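Local coordinates for protein putative fructosamine-3-kinase (Thermobifida fusca YX, PDB 3F7W) that probably acts as a kinase of the fructosamine kinase family, whose members share the protein-kinase-like fold and transfer phosphate to sugar-modified amines, at residues 149-152 with 153-157; 223-226 with 227-230; 249-252 with 253-257; 259-262 with 263-267; 273-276 with 277-281. All blocks are in the same frame, centred on the assembly; numbering follows the deposited sequence. Where two conformers were deposited one is given.

Contact 1: 149-152 with 153-157; sequences RILP and YLRRA
Tyr153 lays the edge of its ring against the backbone carbonyl of Arg149, one turn earlier in helix 141-159 of the mainly helical part of this kinase-like fold. CD2 stands 3.2 Å from Arg149 O, close to the ring plane, so the positive rim of the ring faces the carbonyl oxygen. The helix is kinked at Pro152, which has no N-H for the preceding turn; Tyr153 N turns weakly to Ile150 O, and Arg149 O accepts instead from ND1 of His261 in helix 251-270. Beyond the proline the ladder resumes, with Leu154 N reaching Ile150 O at 3.0 Å and Arg155 N reaching Leu151 O at 2.9 Å, the latter almost straight at 172°. On the outer side Leu151 and Arg155 run side by side. In one of its two conformers Arg155 folds at CG (chi2 -68°), which would bring its guanidinium over Leu151 CD2 and NH2 to a salt bridge with Glu172 of helix 165-176. In the second shell, Tyr153 OH is held by Pro132 O, and the ring meets that of His261 with planes about 65° apart. Ile150 and Leu154 fill the inner side against Leu264. With an alanine in place of Tyr153, Pro132 O would probably be left without its hydroxyl partner and a gap would open against His261 and strand 131-133. Leu151 and Leu154 meet more loosely, CD2 of Leu151 lying 4.3 Å from CD2 of Leu154.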
loop_
_atom_site.group_PDB
_atom_site.type_symbol
_atom_site.label_atom_id
_atom_site.label_comp_id
_atom_site.label_asym_id
_atom_site.label_seq_id
_atom_site.Cartn_x
_atom_site.Cartn_y
_atom_site.Cartn_z
ATOM N N ARG A 149 4.408 9.224 9.483
ATOM C CA ARG A 149 4.073 9.202 8.060
ATOM C C ARG A 149 4.545 10.425 7.260
ATOM O O ARG A 149 4.686 10.337 6.031
ATOM C CB ARG A 149 2.573 8.945 7.857
ATOM C CG ARG A 149 2.096 7.519 8.324
ATOM C CD ARG A 149 2.658 6.427 7.429
ATOM N NE ARG A 149 2.352 5.080 7.867
ATOM C CZ ARG A 149 3.049 4.397 8.780
ATOM N NH1 ARG A 149 4.089 4.945 9.399
ATOM N NH2 ARG A 149 2.699 3.155 9.080
ATOM N N ILE A 150 4.798 11.548 7.943
ATOM C CA ILE A 150 5.202 12.785 7.268
ATOM C C ILE A 150 6.650 13.154 7.569
ATOM O O ILE A 150 7.466 13.251 6.645
ATOM C CB ILE A 150 4.267 13.979 7.615
ATOM C CG1 ILE A 150 2.821 13.683 7.183
ATOM C CG2 ILE A 150 4.777 15.294 6.924
ATOM C CD1 ILE A 150 2.658 13.418 5.685
ATOM N N LEU A 151 6.964 13.381 8.843
ATOM C CA LEU A 151 8.254 13.989 9.195
ATOM C C LEU A 151 9.467 13.180 8.696
ATOM O O LEU A 151 10.417 13.757 8.159
ATOM C CB LEU A 151 8.345 14.268 10.703
ATOM C CG LEU A 151 7.559 15.491 11.195
ATOM C CD1 LEU A 151 7.522 15.633 12.746
ATOM C CD2 LEU A 151 8.141 16.760 10.581
ATOM N N PRO A 152 9.458 11.854 8.884
ATOM C CA PRO A 152 10.637 11.103 8.438
ATOM C C PRO A 152 10.984 11.289 6.943
ATOM O O PRO A 152 12.164 11.454 6.607
ATOM C CB PRO A 152 10.300 9.647 8.821
ATOM C CG PRO A 152 9.293 9.759 9.891
ATOM C CD PRO A 152 8.476 10.984 9.547
ATOM N N TYR A 153 9.975 11.331 6.073
ATOM C CA TYR A 153 10.190 11.450 4.620
ATOM C C TYR A 153 10.472 12.904 4.238
ATOM O O TYR A 153 11.224 13.166 3.315
ATOM C CB TYR A 153 8.970 10.902 3.847
ATOM C CG TYR A 153 8.665 9.505 4.335
ATOM C CD1 TYR A 153 9.531 8.456 4.026
ATOM C CD2 TYR A 153 7.606 9.247 5.190
ATOM C CE1 TYR A 153 9.316 7.171 4.518
ATOM C CE2 TYR A 153 7.369 7.949 5.692
ATOM C CZ TYR A 153 8.253 6.929 5.355
ATOM O OH TYR A 153 8.101 5.660 5.844
ATOM N N LEU A 154 9.848 13.835 4.945
ATOM C CA LEU A 154 10.155 15.264 4.770
ATOM C C LEU A 154 11.637 15.561 5.052
ATOM O O LEU A 154 12.320 16.216 4.248
ATOM C CB LEU A 154 9.253 16.117 5.663
ATOM C CG LEU A 154 9.383 17.647 5.547
ATOM C CD1 LEU A 154 8.913 18.086 4.138
ATOM C CD2 LEU A 154 8.532 18.321 6.643
ATOM N N ARG A 155 12.135 15.065 6.185
ATOM C CA ARG A 155 13.533 15.262 6.555
ATOM C C ARG A 155 14.468 14.579 5.568
ATOM O O ARG A 155 15.490 15.142 5.185
ATOM C CB ARG A 155 13.820 14.751 7.974
ATOM C CG ARG A 155 12.963 15.386 9.075
ATOM C CD ARG A 155 13.278 16.854 9.300
ATOM N NE ARG A 155 12.341 17.445 10.259
ATOM C CZ ARG A 155 11.613 18.541 10.062
ATOM N NH1 ARG A 155 11.701 19.237 8.940
ATOM N NH2 ARG A 155 10.801 18.960 11.027
ATOM N N ARG A 156 14.111 13.374 5.139
ATOM C CA ARG A 156 14.938 12.644 4.189
ATOM C C ARG A 156 15.043 13.393 2.851
ATOM O O ARG A 156 16.133 13.542 2.312
ATOM C CB ARG A 156 14.382 11.240 3.963
ATOM C CG ARG A 156 15.286 10.399 3.129
ATOM C CD ARG A 156 14.689 9.044 2.859
ATOM N NE ARG A 156 15.566 8.332 1.950
ATOM C CZ ARG A 156 16.649 7.653 2.324
ATOM N NH1 ARG A 156 17.000 7.581 3.600
ATOM N NH2 ARG A 156 17.391 7.046 1.405
ATOM N N ALA A 157 13.911 13.856 2.327
ATOM C CA ALA A 157 13.880 14.573 1.057
ATOM C C ALA A 157 14.651 15.908 1.166
ATOM O O ALA A 157 15.388 16.304 0.252
ATOM C CB ALA A 157 12.425 14.790 0.580
#

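Contact 2: 223-226 with 227-230; sequences LAML and ALFG
The selenium of Met225, a selenomethionine, touches two side chains of the next turn at once: Leu228 through CD2 and Phe229 through CE2, each 4.0 Å from SE. Helix 219-229 ends about here, and this selenium cluster is packed on helix 251-270, whose Pro262 and His266 also meet Met225. Selenium lies 5.3 Å from the centroid of the Phe229 ring and 88° off the ring normal, a Met-aromatic contact made at the edge and not over the face. The bend at CG of Met225 (chi2 64°) makes this possible by swinging the selenium along the helix toward its C-terminal end. The ring of His266 meets that of Phe229 with planes about 65° apart. Leu226 is buried as well, against Leu109 of helix 99-114 and Leu234 of helix 234-244. In the backbone, Leu228 N bonds to Ala224 O at 2.8 Å and weakly to Met225 O; Ala224 O accepts a second bond from NE2 of Gln259.

Looser by contrast are the partly exposed Ala227, which offers only a methyl group, and the watered helix exit. At Gly230 the chain leaves the helix with positive phi, and a water lies across the exit, 2.9 Å from Met225 O and 2.8 Å from Gly230 O, placed to donate to either, though other acceptors compete for its protons. The chemistry thus divides: a polarisable selenium meets the electropositive rim of an aromatic ring, while at the exit Met225 O, only weakly bonded by Leu228 N, and Gly230 O turn to water, and Gly230 O also to Asn197 ND2.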
loop_
_atom_site.group_PDB
_atom_site.type_symbol
_atom_site.label_atom_id
_atom_site.label_comp_id
_atom_site.label_asym_id
_atom_site.label_seq_id
_atom_site.Cartn_x
_atom_site.Cartn_y
_atom_site.Cartn_z
ATOM N N LEU A 223 -8.264 5.542 -0.129
ATOM C CA LEU A 223 -9.121 6.190 -1.122
ATOM C C LEU A 223 -8.441 7.414 -1.730
ATOM O O LEU A 223 -8.634 7.712 -2.903
ATOM C CB LEU A 223 -10.475 6.550 -0.510
ATOM C CG LEU A 223 -11.551 5.447 -0.559
ATOM C CD1 LEU A 223 -10.961 4.093 -0.256
ATOM C CD2 LEU A 223 -12.681 5.775 0.393
ATOM N N ALA A 224 -7.645 8.118 -0.932
ATOM C CA ALA A 224 -6.911 9.283 -1.425
ATOM C C ALA A 224 -5.791 8.839 -2.380
ATOM O O ALA A 224 -5.474 9.547 -3.318
ATOM C CB ALA A 224 -6.339 10.103 -0.274
HETATM N N MSE A 225 -5.210 7.667 -2.137
HETATM C CA MSE A 225 -4.174 7.136 -3.022
HETATM C C MSE A 225 -4.778 6.714 -4.351
HETATM O O MSE A 225 -4.160 6.909 -5.402
HETATM C CB MSE A 225 -3.413 5.967 -2.373
HETATM C CG MSE A 225 -2.253 5.464 -3.151
HETATM SE SE MSE A 225 -0.881 6.880 -3.282
HETATM C CE MSE A 225 0.763 5.798 -3.601
ATOM N N LEU A 226 -5.971 6.124 -4.312
ATOM C CA LEU A 226 -6.697 5.812 -5.564
ATOM C C LEU A 226 -6.918 7.085 -6.387
ATOM O O LEU A 226 -6.740 7.103 -7.606
ATOM C CB LEU A 226 -8.024 5.108 -5.274
ATOM C CG LEU A 226 -7.906 3.675 -4.741
ATOM C CD1 LEU A 226 -9.316 3.196 -4.315
ATOM C CD2 LEU A 226 -7.247 2.750 -5.809
ATOM N N ALA A 227 -7.257 8.173 -5.701
ATOM C CA ALA A 227 -7.494 9.431 -6.340
ATOM C C ALA A 227 -6.193 10.062 -6.858
ATOM O O ALA A 227 -6.188 10.621 -7.934
ATOM C CB ALA A 227 -8.244 10.401 -5.363
ATOM N N LEU A 228 -5.103 9.955 -6.102
ATOM C CA LEU A 228 -3.882 10.678 -6.430
ATOM C C LEU A 228 -3.380 10.369 -7.847
ATOM O O LEU A 228 -3.068 11.279 -8.614
ATOM C CB LEU A 228 -2.819 10.377 -5.402
ATOM C CG LEU A 228 -1.454 11.067 -5.539
ATOM C CD1 LEU A 228 -1.625 12.555 -5.596
ATOM C CD2 LEU A 228 -0.570 10.699 -4.355
ATOM N N PHE A 229 -3.269 9.091 -8.185
ATOM C CA PHE A 229 -2.820 8.697 -9.535
ATOM C C PHE A 229 -3.973 8.194 -10.395
ATOM O O PHE A 229 -3.787 7.768 -11.539
ATOM C CB PHE A 229 -1.692 7.679 -9.446
ATOM C CG PHE A 229 -0.508 8.209 -8.700
ATOM C CD1 PHE A 229 0.430 8.994 -9.341
ATOM C CD2 PHE A 229 -0.383 7.984 -7.339
ATOM C CE1 PHE A 229 1.492 9.536 -8.631
ATOM C CE2 PHE A 229 0.682 8.504 -6.627
ATOM C CZ PHE A 229 1.619 9.297 -7.297
ATOM N N GLY A 230 -5.175 8.291 -9.853
ATOM C CA GLY A 230 -6.389 7.976 -10.603
ATOM C C GLY A 230 -6.637 6.473 -10.622
ATOM O O GLY A 230 -5.749 5.682 -10.307
HETATM O O HOH W 1 -4.095 5.639 -8.042
#

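Contact 3: 249-252 with 253-257; sequences EGWR and ARIPL
Glu249 O is gripped by the guanidinium of Arg254, which closes back over the start of helix 251-270. NH1 supplies the strong bond, 2.9 Å to Glu249 O at an angle of 163°, with the oxygen nearly in the guanidinium plane; NH2 adds a weak one to Glu249 O at 3.4 Å. The bend at CD (chi3 -62°) turns the flat group back along the backbone, so that one of its faces lies over Gly250 C and Trp251 CA. The backbone angles of Gly250 and the closeness of NH1 suit a residue without a side chain. NH2 extends the grip outward, to Ala248 O and in a salt bridge to Glu220 of helix 219-229. A leucine in place of Arg254 would probably leave Glu220 without its charged mate and Glu249 O without its side-chain donor, freeing the segment before the helix to shift.

Across the turn, Trp251 carries its indole on a first torsion of 66°, between the backbone N and the carbonyl carbon. Ile255 runs alongside, CD1 being 4.0 Å from Trp251 CZ3. The backbone here is only weakly bonded. Ile255 N reaches Arg252 O at 3.2 Å from above the carbonyl plane, a bond that spans three residues as in a 3-10 turn, and the weak bond from Arg254 N to Trp251 O has the same span. Such an arrangement is that of an irregular helix N-terminus, tied by an arginine to the loop that leads into it and to a neighbouring helix.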
loop_
_atom_site.group_PDB
_atom_site.type_symbol
_atom_site.label_atom_id
_atom_site.label_comp_id
_atom_site.label_asym_id
_atom_site.label_seq_id
_atom_site.Cartn_x
_atom_site.Cartn_y
_atom_site.Cartn_z
ATOM N N GLU A 249 -18.165 13.144 7.063
ATOM C CA GLU A 249 -18.496 14.361 6.348
ATOM C C GLU A 249 -17.220 15.163 6.065
ATOM O O GLU A 249 -16.354 15.282 6.938
ATOM C CB GLU A 249 -19.476 15.188 7.221
ATOM C CG GLU A 249 -19.975 16.439 6.596
ATOM C CD GLU A 249 -20.999 17.164 7.472
ATOM O OE1 GLU A 249 -21.138 16.818 8.675
ATOM O OE2 GLU A 249 -21.668 18.087 6.947
ATOM N N GLY A 250 -17.110 15.712 4.860
ATOM C CA GLY A 250 -15.968 16.556 4.501
ATOM C C GLY A 250 -14.761 15.809 3.950
ATOM O O GLY A 250 -13.697 16.407 3.712
ATOM N N TRP A 251 -14.917 14.506 3.727
ATOM C CA TRP A 251 -13.829 13.688 3.201
ATOM C C TRP A 251 -13.211 14.210 1.902
ATOM O O TRP A 251 -11.990 14.133 1.740
ATOM C CB TRP A 251 -14.260 12.209 3.057
ATOM C CG TRP A 251 -15.324 11.946 2.053
ATOM C CD1 TRP A 251 -16.656 11.921 2.284
ATOM C CD2 TRP A 251 -15.153 11.645 0.659
ATOM N NE1 TRP A 251 -17.329 11.638 1.135
ATOM C CE2 TRP A 251 -16.431 11.457 0.118
ATOM C CE3 TRP A 251 -14.038 11.506 -0.180
ATOM C CZ2 TRP A 251 -16.641 11.160 -1.226
ATOM C CZ3 TRP A 251 -14.239 11.179 -1.504
ATOM C CH2 TRP A 251 -15.537 11.027 -2.025
ATOM N N ARG A 252 -14.013 14.737 0.977
ATOM C CA ARG A 252 -13.436 15.225 -0.280
ATOM C C ARG A 252 -12.396 16.299 -0.044
ATOM O O ARG A 252 -11.307 16.256 -0.632
ATOM C CB ARG A 252 -14.495 15.738 -1.259
ATOM C CG ARG A 252 -15.036 14.672 -2.179
ATOM C CD ARG A 252 -16.059 15.247 -3.176
ATOM N NE ARG A 252 -17.127 14.278 -3.397
ATOM C CZ ARG A 252 -17.121 13.308 -4.309
ATOM N NH1 ARG A 252 -16.113 13.153 -5.147
ATOM N NH2 ARG A 252 -18.164 12.490 -4.390
ATOM N N ALA A 253 -12.717 17.245 0.834
ATOM C CA ALA A 253 -11.805 18.346 1.153
ATOM C C ALA A 253 -10.503 17.874 1.809
ATOM O O ALA A 253 -9.465 18.546 1.695
ATOM C CB ALA A 253 -12.503 19.374 2.068
ATOM N N ARG A 254 -10.571 16.742 2.514
ATOM C CA ARG A 254 -9.392 16.153 3.166
ATOM C C ARG A 254 -8.499 15.273 2.271
ATOM O O ARG A 254 -7.460 14.803 2.717
ATOM C CB ARG A 254 -9.821 15.339 4.389
ATOM C CG ARG A 254 -10.401 16.172 5.517
ATOM C CD ARG A 254 -10.617 15.331 6.783
ATOM N NE ARG A 254 -11.572 14.241 6.562
ATOM C CZ ARG A 254 -12.891 14.343 6.702
ATOM N NH1 ARG A 254 -13.459 15.491 7.080
ATOM N NH2 ARG A 254 -13.657 13.295 6.460
ATOM N N ILE A 255 -8.886 15.064 1.019
ATOM C CA ILE A 255 -8.075 14.243 0.111
ATOM C C ILE A 255 -6.612 14.702 0.017
ATOM O O ILE A 255 -5.723 13.881 0.181
ATOM C CB ILE A 255 -8.738 14.049 -1.271
ATOM C CG1 ILE A 255 -10.027 13.199 -1.111
ATOM C CG2 ILE A 255 -7.738 13.398 -2.265
ATOM C CD1 ILE A 255 -10.855 13.093 -2.345
ATOM N N PRO A 256 -6.334 15.994 -0.246
ATOM C CA PRO A 256 -4.907 16.393 -0.249
ATOM C C PRO A 256 -4.096 16.058 1.021
ATOM O O PRO A 256 -2.917 15.641 0.919
ATOM C CB PRO A 256 -4.962 17.918 -0.461
ATOM C CG PRO A 256 -6.274 18.172 -1.100
ATOM C CD PRO A 256 -7.221 17.104 -0.623
ATOM N N LEU A 257 -4.698 16.260 2.192
ATOM C CA LEU A 257 -4.042 15.968 3.468
ATOM C C LEU A 257 -3.509 14.560 3.455
ATOM O O LEU A 257 -2.347 14.314 3.786
ATOM C CB LEU A 257 -5.019 16.152 4.636
ATOM C CG LEU A 257 -4.519 15.778 6.037
ATOM C CD1 LEU A 257 -3.383 16.669 6.467
ATOM C CD2 LEU A 257 -5.690 15.821 7.037
#

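Contact 4: 259-262 with 263-267; sequences QLHP and LLVHV
Four successive backbone bonds of the i to i+4 kind join 259-262 to 263-267, from Leu263 N to Gln259 O through His266 N to Pro262 O, the straightest being Val265 N to His261 O at 166°. The helix is kinked here, for neither His261 N nor Pro262 bonds to the turn before; Tyr145 OH takes up His261 N. His266 tilts its imidazole over the end of the same carbonyl that its own N-H engages: Pro262 O lies beneath one ring face, 2.9 Å from CD2, a close approach without a side-chain hydrogen bond. Its NE2 is 3.9 Å from Pro262 CB. This is the middle of helix 251-270, a central helix of the helical part of the kinase-like fold, with helices 141-159, 219-229 and 275-286 packed around it. His261 and Val265 point the same way; CG2 of the valine comes 3.6 Å from His261 CE1. The imidazole is swung there by a first torsion of 163°, which puts CG opposite the backbone N, with ND1 bonded to Arg149 O of helix 141-159. Leu263 curls back on the preceding turn, CG 3.3 Å from Gln259 O, while Leu264 does likewise, CG 3.4 Å from Leu260 O.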
loop_
_atom_site.group_PDB
_atom_site.type_symbol
_atom_site.label_atom_id
_atom_site.label_comp_id
_atom_site.label_asym_id
_atom_site.label_seq_id
_atom_site.Cartn_x
_atom_site.Cartn_y
_atom_site.Cartn_z
ATOM N N GLN A 259 -2.845 12.677 0.933
ATOM C CA GLN A 259 -1.916 12.455 -0.151
ATOM C C GLN A 259 -0.497 12.930 0.169
ATOM O O GLN A 259 0.434 12.652 -0.585
ATOM C CB GLN A 259 -2.428 13.155 -1.423
ATOM C CG GLN A 259 -3.688 12.493 -1.984
ATOM C CD GLN A 259 -4.310 13.191 -3.180
ATOM O OE1 GLN A 259 -4.104 14.388 -3.394
ATOM N NE2 GLN A 259 -5.131 12.455 -3.933
ATOM N N LEU A 260 -0.320 13.623 1.285
ATOM C CA LEU A 260 0.997 14.158 1.620
ATOM C C LEU A 260 2.019 13.060 1.896
ATOM O O LEU A 260 3.155 13.141 1.427
ATOM C CB LEU A 260 0.907 15.148 2.788
ATOM C CG LEU A 260 0.115 16.432 2.477
ATOM C CD1 LEU A 260 0.031 17.320 3.730
ATOM C CD2 LEU A 260 0.692 17.215 1.295
ATOM N N HIS A 261 1.606 12.012 2.609
ATOM C CA HIS A 261 2.519 10.905 2.913
ATOM C C HIS A 261 3.040 10.260 1.616
ATOM O O HIS A 261 4.248 10.216 1.411
ATOM C CB HIS A 261 1.852 9.856 3.828
ATOM C CG HIS A 261 2.566 8.546 3.843
ATOM N ND1 HIS A 261 3.838 8.398 4.377
ATOM C CD2 HIS A 261 2.206 7.327 3.370
ATOM C CE1 HIS A 261 4.223 7.139 4.227
ATOM N NE2 HIS A 261 3.255 6.472 3.614
ATOM N N PRO A 262 2.137 9.744 0.739
ATOM C CA PRO A 262 2.656 9.122 -0.490
ATOM C C PRO A 262 3.466 10.059 -1.324
ATOM O O PRO A 262 4.444 9.623 -1.933
ATOM C CB PRO A 262 1.388 8.689 -1.249
ATOM C CG PRO A 262 0.278 9.419 -0.624
ATOM C CD PRO A 262 0.679 9.622 0.812
ATOM N N LEU A 263 3.088 11.342 -1.381
ATOM C CA LEU A 263 3.859 12.275 -2.196
ATOM C C LEU A 263 5.295 12.503 -1.688
ATOM O O LEU A 263 6.247 12.613 -2.496
ATOM C CB LEU A 263 3.119 13.614 -2.389
ATOM C CG LEU A 263 1.949 13.497 -3.389
ATOM C CD1 LEU A 263 1.040 14.742 -3.288
ATOM C CD2 LEU A 263 2.446 13.234 -4.873
ATOM N N LEU A 264 5.453 12.583 -0.373
ATOM C CA LEU A 264 6.781 12.665 0.228
ATOM C C LEU A 264 7.628 11.405 -0.008
ATOM O O LEU A 264 8.834 11.498 -0.265
ATOM C CB LEU A 264 6.678 12.960 1.721
ATOM C CG LEU A 264 6.268 14.403 2.035
ATOM C CD1 LEU A 264 5.772 14.481 3.488
ATOM C CD2 LEU A 264 7.436 15.405 1.792
ATOM N N VAL A 265 6.993 10.244 0.059
ATOM C CA VAL A 265 7.681 9.003 -0.287
ATOM C C VAL A 265 8.147 9.042 -1.741
ATOM O O VAL A 265 9.268 8.651 -2.033
ATOM C CB VAL A 265 6.797 7.768 -0.002
ATOM C CG1 VAL A 265 7.460 6.469 -0.542
ATOM C CG2 VAL A 265 6.565 7.663 1.499
ATOM N N HIS A 266 7.310 9.548 -2.644
ATOM C CA HIS A 266 7.673 9.582 -4.071
ATOM C C HIS A 266 8.865 10.517 -4.315
ATOM O O HIS A 266 9.787 10.196 -5.082
ATOM C CB HIS A 266 6.473 9.944 -4.937
ATOM C CG HIS A 266 5.317 9.018 -4.745
ATOM N ND1 HIS A 266 5.483 7.681 -4.429
ATOM C CD2 HIS A 266 3.979 9.232 -4.794
ATOM C CE1 HIS A 266 4.297 7.122 -4.266
ATOM N NE2 HIS A 266 3.368 8.032 -4.504
ATOM N N VAL A 267 8.854 11.660 -3.640
ATOM C CA VAL A 267 9.947 12.614 -3.766
ATOM C C VAL A 267 11.217 11.950 -3.228
ATOM O O VAL A 267 12.282 12.040 -3.844
ATOM C CB VAL A 267 9.646 13.948 -3.068
ATOM C CG1 VAL A 267 10.918 14.855 -3.063
ATOM C CG2 VAL A 267 8.539 14.675 -3.821
#

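Contact 5: 273-276 with 277-281; sequences AYRT and TLVDT
This is a local contact within the first turns of helix 275-286, the last helix of the chain, where a short 3-10 segment passes into a regular alpha-helix in the C-terminal part of the kinase-like fold. Leu278 N, Val279 N and Asp280 N bond in turn to Tyr274 O, Arg275 O and Thr276 O, all at 165° and the last at 2.8 Å. A water marks the entrance to the helix: it donates to Ala273 O at 2.6 Å, accepts from Thr277 N at 3.0 Å and bonds to Thr276 OG1 at 2.7 Å. It thereby stands in for the direct backbone bond between Ala273 O and Thr277 N, and the first torsion of Thr276 (62°) turns OG1 toward it.

Arg275 stands out from the helix in an extended chain, beside Val279, whose CG2 sits over the centre of one guanidinium face, 4.3 Å from Arg275 CZ. Its NE forms a salt bridge with Asp167 of helix 165-176, on which Val279 also packs. Leu278 faces inward to Leu264 of helix 251-270, and Tyr274 lies against Val267 of that helix. One turn further on, Thr281 bonds back to Thr277 O twice, through its backbone N and its hydroxyl, the two donors coming from opposite faces of the carbonyl plane; the hydroxyl bond, Thr281 OG1 to Thr277 O, is 2.7 Å.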
loop_
_atom_site.group_PDB
_atom_site.type_symbol
_atom_site.label_atom_id
_atom_site.label_comp_id
_atom_site.label_asym_id
_atom_site.label_seq_id
_atom_site.Cartn_x
_atom_site.Cartn_y
_atom_site.Cartn_z
ATOM N N ALA A 273 10.576 15.050 -9.812
ATOM C CA ALA A 273 9.357 14.959 -10.637
ATOM C C ALA A 273 8.089 15.305 -9.856
ATOM O O ALA A 273 7.182 15.960 -10.377
ATOM C CB ALA A 273 9.223 13.558 -11.254
ATOM N N TYR A 274 8.072 14.898 -8.590
ATOM C CA TYR A 274 6.902 14.989 -7.739
ATOM C C TYR A 274 6.913 16.171 -6.788
ATOM O O TYR A 274 5.974 16.331 -6.033
ATOM C CB TYR A 274 6.815 13.724 -6.889
ATOM C CG TYR A 274 6.832 12.490 -7.731
ATOM C CD1 TYR A 274 5.628 11.972 -8.225
ATOM C CD2 TYR A 274 8.044 11.880 -8.114
ATOM C CE1 TYR A 274 5.602 10.855 -9.026
ATOM C CE2 TYR A 274 8.019 10.744 -8.938
ATOM C CZ TYR A 274 6.787 10.235 -9.373
ATOM O OH TYR A 274 6.715 9.136 -10.193
ATOM N N ARG A 275 7.959 16.984 -6.823
ATOM C CA ARG A 275 8.037 18.145 -5.941
ATOM C C ARG A 275 6.883 19.122 -6.118
ATOM O O ARG A 275 6.241 19.514 -5.136
ATOM C CB ARG A 275 9.365 18.884 -6.118
ATOM C CG ARG A 275 9.462 20.141 -5.254
ATOM C CD ARG A 275 10.687 20.980 -5.532
ATOM N NE ARG A 275 10.593 22.246 -4.809
ATOM C CZ ARG A 275 9.961 23.332 -5.254
ATOM N NH1 ARG A 275 9.388 23.353 -6.452
ATOM N NH2 ARG A 275 9.908 24.415 -4.497
ATOM N N THR A 276 6.630 19.572 -7.345
ATOM C CA THR A 276 5.585 20.582 -7.507
ATOM C C THR A 276 4.211 20.037 -7.055
ATOM O O THR A 276 3.424 20.761 -6.439
ATOM C CB THR A 276 5.533 21.191 -8.929
ATOM O OG1 THR A 276 5.230 20.165 -9.869
ATOM C CG2 THR A 276 6.873 21.816 -9.284
ATOM N N THR A 277 3.946 18.762 -7.303
ATOM C CA THR A 277 2.668 18.170 -6.854
ATOM C C THR A 277 2.600 18.179 -5.316
ATOM O O THR A 277 1.569 18.509 -4.712
ATOM C CB THR A 277 2.483 16.739 -7.355
ATOM O OG1 THR A 277 2.599 16.711 -8.782
ATOM C CG2 THR A 277 1.100 16.196 -6.933
ATOM N N LEU A 278 3.705 17.810 -4.687
ATOM C CA LEU A 278 3.780 17.885 -3.224
ATOM C C LEU A 278 3.456 19.300 -2.740
ATOM O O LEU A 278 2.622 19.487 -1.847
ATOM C CB LEU A 278 5.169 17.446 -2.740
ATOM C CG LEU A 278 5.391 17.611 -1.233
ATOM C CD1 LEU A 278 4.412 16.777 -0.418
ATOM C CD2 LEU A 278 6.828 17.317 -0.880
ATOM N N VAL A 279 4.107 20.306 -3.333
ATOM C CA VAL A 279 3.904 21.686 -2.908
ATOM C C VAL A 279 2.454 22.099 -3.105
ATOM O O VAL A 279 1.838 22.657 -2.204
ATOM C CB VAL A 279 4.848 22.678 -3.632
ATOM C CG1 VAL A 279 4.462 24.147 -3.310
ATOM C CG2 VAL A 279 6.301 22.374 -3.248
ATOM N N ASP A 280 1.915 21.796 -4.280
ATOM C CA ASP A 280 0.547 22.183 -4.616
ATOM C C ASP A 280 -0.448 21.528 -3.652
ATOM O O ASP A 280 -1.441 22.139 -3.255
ATOM C CB ASP A 280 0.221 21.762 -6.045
ATOM C CG ASP A 280 0.961 22.591 -7.103
ATOM O OD1 ASP A 280 1.583 23.621 -6.760
ATOM O OD2 ASP A 280 0.931 22.180 -8.283
ATOM N N THR A 281 -0.175 20.265 -3.307
ATOM C CA THR A 281 -1.071 19.480 -2.430
ATOM C C THR A 281 -1.036 20.001 -0.971
ATOM O O THR A 281 -2.070 20.071 -0.291
ATOM C CB THR A 281 -0.738 17.960 -2.544
ATOM O OG1 THR A 281 -0.834 17.559 -3.918
ATOM C CG2 THR A 281 -1.684 17.089 -1.709
HETATM O O HOH W 2 5.190 17.492 -9.680
#

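In the fold
Along the chain the contacts come strictly in series, from contact 1 on helix 141-159 and contact 2 on helix 219-229 to contacts 3 and 4 on helix 251-270 and contact 5 on helix 275-286. Helix 251-270 is the hub. The centre of contact 4 lies about 9 Å from those of contacts 1 and 5 and about 12 Å from that of contact 2, and it touches all three. Contact 3, at the start of the same helix, has its centre about 16 Å from that of contact 4 but touches contacts 2 and 5. Three helices are thus joined around helix 251-270, forming part of the mainly helical portion of this probable kinase, apart from its five-stranded antiparallel sheet.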